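Local coordinates for Pgp2 (Campylobacter jejuni subsp. jejuni, PDB 6XJ6), which probably trims peptidoglycan as an LD-carboxypeptidase of the YkuD family and, through a pocket on its accessory NTF2 domain that binds peptidoglycan, directs helical cell shape, at residues 17-25 / 234-242; 65-75 / 110-118. All coordinates share one frame; numbering follows the deposited sequence. Where two conformers were deposited one is given.

Contact 1: residues 17-25 / 234-242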
# COMPACT_ATOMS: atom_id res chain seq x y z
N ASN A 17 -5.56 -17.57 3.54
CA ASN A 17 -4.22 -17.06 3.80
C ASN A 17 -4.24 -15.57 3.47
O ASN A 17 -4.15 -15.18 2.31
CB ASN A 17 -3.18 -17.80 2.97
CG ASN A 17 -1.78 -17.35 3.28
OD1 ASN A 17 -1.56 -16.28 3.86
ND2 ASN A 17 -0.80 -18.15 2.88
N ILE A 18 -4.36 -14.75 4.51
CA ILE A 18 -4.39 -13.30 4.36
C ILE A 18 -3.07 -12.67 4.78
O ILE A 18 -2.99 -11.45 4.97
CB ILE A 18 -5.59 -12.67 5.08
CG1 ILE A 18 -5.72 -13.16 6.53
CG2 ILE A 18 -6.87 -12.99 4.32
CD1 ILE A 18 -4.59 -12.79 7.47
N SER A 19 -2.01 -13.47 4.89
CA SER A 19 -0.75 -12.99 5.45
C SER A 19 -0.12 -11.87 4.62
O SER A 19 0.62 -11.04 5.16
CB SER A 19 0.23 -14.15 5.61
OG SER A 19 0.56 -14.73 4.36
N LEU A 20 -0.38 -11.85 3.31
CA LEU A 20 0.09 -10.76 2.45
C LEU A 20 -1.02 -9.79 2.09
O LEU A 20 -0.84 -8.96 1.19
CB LEU A 20 0.75 -11.31 1.19
CG LEU A 20 1.96 -12.21 1.43
CD1 LEU A 20 2.51 -12.73 0.11
CD2 LEU A 20 3.04 -11.49 2.23
N GLY A 21 -2.14 -9.86 2.80
CA GLY A 21 -3.29 -9.02 2.55
C GLY A 21 -4.53 -9.83 2.23
O GLY A 21 -4.48 -11.03 1.95
N TYR A 22 -5.66 -9.13 2.27
CA TYR A 22 -6.98 -9.66 1.95
C TYR A 22 -7.50 -8.84 0.78
O TYR A 22 -7.67 -7.62 0.91
CB TYR A 22 -7.87 -9.52 3.18
CG TYR A 22 -9.28 -10.08 3.11
CD1 TYR A 22 -9.54 -11.34 2.60
CD2 TYR A 22 -10.34 -9.35 3.62
CE1 TYR A 22 -10.83 -11.84 2.58
CE2 TYR A 22 -11.63 -9.84 3.60
CZ TYR A 22 -11.87 -11.08 3.08
OH TYR A 22 -13.16 -11.57 3.05
N TYR A 23 -7.72 -9.49 -0.36
CA TYR A 23 -8.00 -8.81 -1.62
C TYR A 23 -9.33 -9.25 -2.19
O TYR A 23 -9.69 -10.44 -2.17
CB TYR A 23 -6.87 -9.08 -2.62
CG TYR A 23 -5.54 -8.63 -2.09
CD1 TYR A 23 -5.15 -7.31 -2.22
CD2 TYR A 23 -4.70 -9.50 -1.39
CE1 TYR A 23 -3.96 -6.87 -1.70
CE2 TYR A 23 -3.50 -9.06 -0.87
CZ TYR A 23 -3.14 -7.73 -1.02
OH TYR A 23 -1.96 -7.24 -0.51
N ASP A 24 -10.06 -8.29 -2.76
CA ASP A 24 -11.38 -8.60 -3.30
C ASP A 24 -11.29 -9.47 -4.55
O ASP A 24 -12.19 -10.28 -4.80
CB ASP A 24 -12.12 -7.31 -3.61
CG ASP A 24 -13.55 -7.56 -4.03
OD1 ASP A 24 -14.36 -7.95 -3.16
OD2 ASP A 24 -13.86 -7.37 -5.21
N ASP A 25 -10.21 -9.35 -5.33
CA ASP A 25 -10.01 -10.16 -6.52
C ASP A 25 -8.54 -10.58 -6.57
O ASP A 25 -7.75 -10.28 -5.67
CB ASP A 25 -10.46 -9.40 -7.77
CG ASP A 25 -10.51 -10.28 -9.02
OD1 ASP A 25 -10.96 -11.45 -8.91
OD2 ASP A 25 -10.11 -9.80 -10.10
N SER A 234 -16.53 -0.74 -2.64
CA SER A 234 -16.32 -1.99 -3.36
C SER A 234 -14.84 -2.15 -3.66
O SER A 234 -14.04 -1.23 -3.47
CB SER A 234 -17.16 -2.06 -4.64
OG SER A 234 -16.77 -1.08 -5.57
N ASP A 235 -14.48 -3.35 -4.11
CA ASP A 235 -13.10 -3.68 -4.49
C ASP A 235 -12.12 -3.37 -3.35
O ASP A 235 -11.09 -2.74 -3.55
CB ASP A 235 -12.70 -2.97 -5.78
CG ASP A 235 -11.42 -3.53 -6.39
OD1 ASP A 235 -11.10 -4.71 -6.16
OD2 ASP A 235 -10.73 -2.77 -7.11
N ILE A 236 -12.45 -3.83 -2.15
CA ILE A 236 -11.64 -3.51 -0.98
C ILE A 236 -10.41 -4.41 -0.93
O ILE A 236 -10.52 -5.65 -0.96
CB ILE A 236 -12.46 -3.64 0.31
CG1 ILE A 236 -13.64 -2.67 0.28
CG2 ILE A 236 -11.57 -3.33 1.53
CD1 ILE A 236 -14.67 -2.96 1.36
N ASN A 237 -9.24 -3.78 -0.86
CA ASN A 237 -7.97 -4.47 -0.67
C ASN A 237 -7.32 -3.93 0.59
O ASN A 237 -7.15 -2.71 0.72
CB ASN A 237 -7.02 -4.19 -1.83
CG ASN A 237 -7.50 -4.75 -3.15
OD1 ASN A 237 -8.12 -5.81 -3.19
ND2 ASN A 237 -7.20 -4.05 -4.24
N ILE A 238 -6.98 -4.82 1.51
CA ILE A 238 -6.31 -4.46 2.74
C ILE A 238 -4.97 -5.17 2.76
O ILE A 238 -4.90 -6.39 2.55
CB ILE A 238 -7.16 -4.80 3.98
CG1 ILE A 238 -8.42 -3.93 3.95
CG2 ILE A 238 -6.37 -4.60 5.27
CD1 ILE A 238 -9.34 -4.13 5.12
N SER A 239 -3.90 -4.41 3.00
CA SER A 239 -2.56 -4.96 2.90
C SER A 239 -1.70 -4.54 4.08
O SER A 239 -1.76 -3.39 4.53
CB SER A 239 -1.90 -4.43 1.62
OG SER A 239 -2.71 -4.69 0.49
N PRO A 240 -0.83 -5.44 4.56
CA PRO A 240 0.11 -5.05 5.61
C PRO A 240 1.14 -4.08 5.05
O PRO A 240 1.53 -4.17 3.88
CB PRO A 240 0.76 -6.38 6.00
CG PRO A 240 0.69 -7.20 4.77
CD PRO A 240 -0.61 -6.82 4.11
N TYR A 241 1.58 -3.16 5.90
CA TYR A 241 2.41 -2.03 5.48
C TYR A 241 3.72 -2.04 6.25
O TYR A 241 3.76 -1.57 7.41
CB TYR A 241 1.67 -0.70 5.67
CG TYR A 241 2.32 0.44 4.91
CD1 TYR A 241 3.42 1.11 5.43
CD2 TYR A 241 1.87 0.81 3.65
CE1 TYR A 241 4.02 2.13 4.74
CE2 TYR A 241 2.47 1.82 2.95
CZ TYR A 241 3.55 2.48 3.49
OH TYR A 241 4.17 3.50 2.81
N PRO A 242 4.80 -2.57 5.68
CA PRO A 242 6.08 -2.58 6.41
C PRO A 242 6.54 -1.18 6.73
O PRO A 242 6.39 -0.26 5.93
CB PRO A 242 7.04 -3.27 5.43
CG PRO A 242 6.16 -4.08 4.53
CD PRO A 242 4.91 -3.27 4.39
O HOH W 1 -14.79 -5.54 -1.61
O HOH W 2 -16.15 -5.57 -4.83
O HOH W 3 -12.76 -6.44 -7.34
O HOH W 4 -12.76 -7.34 -0.39
O HOH W 5 -8.80 -6.86 -5.43
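Tyr23 lies across Asn237 and Ser239. The Tyr23 and Asn237 side chains cross at about a right angle, with ring and amide planes 54° apart. The Asn237 amide comes to the ring edge, with Asn237 OD1 3.5 Å from Tyr23 CD1. Asn237 OD1 also takes the backbone N-H of Asp24, 3.2 Å from Asp24 N and almost in line with its C=O bond. Tyr23 CG is anti to its own carbonyl carbon (chi1 -58°), and the ring runs along the strand until Tyr23 OH meets Ser239 OG at 2.8 Å. Tyr23 OH also donates to Leu20 O, 2.7 Å away in the carbonyl plane. That bond ties the ring back to the turn from Ile18 to Gly21. Gly21 CA lies 3.1 Å from Ile238 O.

Here the short strand 22-23 adds an antiparallel edge to the curved sheet of the NTF2-like domain. Tyr22 and Ile238 form a hydrogen-bonded pair, 2.9 Å from Tyr22 N to Ile238 O and 2.9 Å from Ile238 N to Tyr22 O. Their side chains both face helix 170-188.

At the other end Asp24 meets Asp235. Their carboxylates stand 70° apart, with Asp24 OD2 3.9 Å from Asp235 OD1. A water donates to both of these oxygens, which probably eases the repulsion. Another water links Asp24 OD2 to the backbone N of Asp235.

Contact 2: residues 65-75 / 110-118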
# COMPACT_ATOMS: atom_id res chain seq x y z
N ASP A 65 15.10 3.74 5.95
CA ASP A 65 13.89 4.31 5.38
C ASP A 65 14.25 5.41 4.38
O ASP A 65 14.99 6.34 4.70
CB ASP A 65 13.08 4.90 6.55
CG ASP A 65 11.68 5.36 6.16
OD1 ASP A 65 10.96 4.60 5.47
OD2 ASP A 65 11.30 6.47 6.59
N LYS A 66 13.75 5.30 3.14
CA LYS A 66 13.98 6.35 2.16
C LYS A 66 13.26 7.63 2.58
O LYS A 66 12.12 7.59 3.05
CB LYS A 66 13.51 5.95 0.76
CG LYS A 66 13.82 7.05 -0.29
CD LYS A 66 13.56 6.62 -1.73
CE LYS A 66 13.89 7.74 -2.72
NZ LYS A 66 15.34 8.07 -2.78
N LYS A 67 13.93 8.75 2.37
CA LYS A 67 13.39 10.05 2.76
C LYS A 67 13.44 11.07 1.64
O LYS A 67 12.52 11.88 1.50
CB LYS A 67 14.17 10.61 3.96
CG LYS A 67 14.29 9.67 5.15
CD LYS A 67 13.03 9.66 5.99
CE LYS A 67 13.29 8.96 7.31
NZ LYS A 67 12.10 8.98 8.21
N ILE A 68 14.50 11.06 0.83
CA ILE A 68 14.75 12.16 -0.10
C ILE A 68 15.36 11.64 -1.39
O ILE A 68 16.00 10.58 -1.42
CB ILE A 68 15.68 13.25 0.49
CG1 ILE A 68 17.01 12.65 0.96
CG2 ILE A 68 14.97 13.97 1.63
CD1 ILE A 68 18.08 13.69 1.26
N GLU A 69 15.17 12.40 -2.45
CA GLU A 69 15.98 12.26 -3.65
C GLU A 69 17.45 12.34 -3.27
O GLU A 69 17.89 13.29 -2.62
CB GLU A 69 15.63 13.39 -4.62
CG GLU A 69 16.51 13.48 -5.86
CD GLU A 69 16.33 12.29 -6.78
OE1 GLU A 69 15.30 11.60 -6.67
OE2 GLU A 69 17.22 12.06 -7.63
N GLY A 70 18.21 11.32 -3.68
CA GLY A 70 19.65 11.33 -3.50
C GLY A 70 20.17 10.51 -2.34
O GLY A 70 21.39 10.37 -2.21
N ASP A 71 19.30 9.95 -1.50
CA ASP A 71 19.78 9.15 -0.37
C ASP A 71 20.09 7.70 -0.75
O ASP A 71 20.65 6.98 0.08
CB ASP A 71 18.86 9.24 0.85
CG ASP A 71 17.47 8.64 0.63
OD1 ASP A 71 17.27 7.88 -0.34
OD2 ASP A 71 16.59 8.92 1.47
N LEU A 72 19.75 7.27 -1.96
CA LEU A 72 20.12 5.97 -2.50
C LEU A 72 19.40 4.81 -1.82
O LEU A 72 19.72 3.64 -2.08
CB LEU A 72 21.64 5.74 -2.43
CG LEU A 72 22.52 6.80 -3.09
CD1 LEU A 72 23.97 6.39 -2.97
CD2 LEU A 72 22.13 7.02 -4.54
N LYS A 73 18.42 5.09 -0.97
CA LYS A 73 17.76 4.03 -0.22
C LYS A 73 16.62 3.44 -1.02
O LYS A 73 15.97 4.12 -1.82
CB LYS A 73 17.24 4.57 1.11
CG LYS A 73 18.36 4.96 2.07
CD LYS A 73 17.86 5.76 3.25
CE LYS A 73 19.01 6.13 4.17
NZ LYS A 73 18.58 7.04 5.27
N THR A 74 16.37 2.14 -0.79
CA THR A 74 15.16 1.52 -1.32
C THR A 74 14.02 1.74 -0.33
O THR A 74 14.17 1.44 0.87
CB THR A 74 15.39 0.03 -1.54
OG1 THR A 74 16.31 -0.14 -2.62
CG2 THR A 74 14.08 -0.69 -1.88
N PRO A 75 12.88 2.26 -0.78
CA PRO A 75 11.77 2.51 0.16
C PRO A 75 11.17 1.24 0.74
O PRO A 75 11.04 0.21 0.08
CB PRO A 75 10.74 3.28 -0.67
CG PRO A 75 11.14 3.15 -2.07
CD PRO A 75 12.56 2.68 -2.15
N GLY A 110 6.35 14.42 3.72
CA GLY A 110 7.38 15.28 3.17
C GLY A 110 8.50 14.57 2.45
O GLY A 110 9.52 15.21 2.16
N LYS A 111 8.36 13.28 2.17
CA LYS A 111 9.41 12.56 1.47
C LYS A 111 9.46 12.98 0.01
O LYS A 111 8.47 13.42 -0.58
CB LYS A 111 9.14 11.06 1.54
CG LYS A 111 9.25 10.47 2.92
CD LYS A 111 9.17 8.96 2.84
CE LYS A 111 9.22 8.31 4.21
NZ LYS A 111 9.11 6.84 4.08
N THR A 112 10.64 12.83 -0.58
CA THR A 112 10.86 13.17 -1.98
C THR A 112 11.62 12.04 -2.66
O THR A 112 12.01 11.04 -2.04
CB THR A 112 11.63 14.49 -2.13
OG1 THR A 112 12.92 14.37 -1.50
CG2 THR A 112 10.85 15.64 -1.53
N GLY A 113 11.82 12.20 -3.95
CA GLY A 113 12.47 11.20 -4.76
C GLY A 113 11.48 10.52 -5.68
O GLY A 113 10.31 10.91 -5.81
N GLY A 114 11.96 9.46 -6.31
CA GLY A 114 11.21 8.78 -7.34
C GLY A 114 12.14 7.86 -8.10
O GLY A 114 13.26 7.58 -7.67
N GLY A 115 11.65 7.38 -9.24
CA GLY A 115 12.46 6.51 -10.07
C GLY A 115 12.86 5.23 -9.37
O GLY A 115 13.98 4.73 -9.59
N ILE A 116 11.98 4.68 -8.54
CA ILE A 116 12.22 3.42 -7.86
C ILE A 116 11.59 2.33 -8.71
O ILE A 116 10.36 2.18 -8.74
CB ILE A 116 11.67 3.42 -6.43
CG1 ILE A 116 12.29 4.56 -5.61
CG2 ILE A 116 11.90 2.08 -5.77
CD1 ILE A 116 13.81 4.52 -5.51
N TRP A 117 12.44 1.59 -9.41
CA TRP A 117 12.02 0.59 -10.38
C TRP A 117 12.59 -0.76 -9.99
O TRP A 117 13.53 -0.87 -9.20
CB TRP A 117 12.60 0.91 -11.77
CG TRP A 117 12.26 2.26 -12.33
CD1 TRP A 117 11.30 3.12 -11.88
CD2 TRP A 117 12.87 2.88 -13.46
NE1 TRP A 117 11.29 4.26 -12.67
CE2 TRP A 117 12.24 4.13 -13.64
CE3 TRP A 117 13.90 2.50 -14.33
CZ2 TRP A 117 12.61 5.00 -14.66
CZ3 TRP A 117 14.26 3.37 -15.34
CH2 TRP A 117 13.62 4.60 -15.50
N ILE A 118 11.99 -1.80 -10.57
CA ILE A 118 12.60 -3.12 -10.66
C ILE A 118 13.13 -3.25 -12.08
O ILE A 118 12.40 -3.00 -13.05
CB ILE A 118 11.57 -4.22 -10.36
CG1 ILE A 118 11.06 -4.09 -8.92
CG2 ILE A 118 12.16 -5.61 -10.63
CD1 ILE A 118 9.90 -5.04 -8.58
O HOH W 6 15.08 9.22 -5.52
O HOH W 7 12.08 13.56 3.76
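Lys111 CG is anti to its carbonyl carbon (chi1 -67°), and the chain beyond is fully extended. It therefore runs beside the backbone of Lys66 and Lys67, with Lys111 CE 3.2 Å from Lys66 O, and ends at Asp65. There Lys111 NZ forms a salt bridge with Asp65 OD1 at 3.2 Å, on the syn side but 28° out of the carboxylate plane. Lys67 NZ takes the anti lone pair of Asp65 OD2, so one carboxylate serves two lysines.

Thr112 has OG1 between its backbone N and carbonyl carbon (chi1 61°). This turns the hydroxyl to Glu69, and Glu69 N donates to Thr112 OG1 at 3.1 Å. The Thr112 backbone N donates to Lys67 O at 3.0 Å. Glu69 folds over Gly113, with Glu69 OE1 3.4 Å from Gly113 CA. The end of the Lys66 chain also passes close to Gly113.

Lys66 NZ is held by Ile68 O, Asp71 OD1 and a water that also bonds Glu69 OE1 and Gly114 N. Asp71 organises its own loop: OD2 accepts from Lys67 N and Ile68 N, while Lys66 NZ and Lys73 N reach OD1 from opposite faces.

Further along, Ile116 CG2 packs against Pro75 CD at 3.7 Å. Ile116 lies about 5 Å, side chain to side chain, from the predicted nucleophile Cys136. This end of the contact thus lies beside the probable active site of the YkuD-type L,D-transpeptidase domain.

In the fold
The centres of contacts 1 and 2 are 25 Å apart. The closest atoms of the two contacts are still about 6 Å from each other. Both segments of contact 2 come between the two segments of contact 1 in the sequence. Contact 1 brings residues that precede strand 27-33 onto strand 232-240 of the NTF2-like sheet, so it helps join the two domains. Contact 2 lies within the L,D-transpeptidase catalytic domain. It joins the loop between strands 48-56 and 77-80 to the approach to strand 117-119. Strand 77-80 links the two regions: it follows the 65-75 loop, and its Phe78 touches Tyr23 and Ser239 of contact 1.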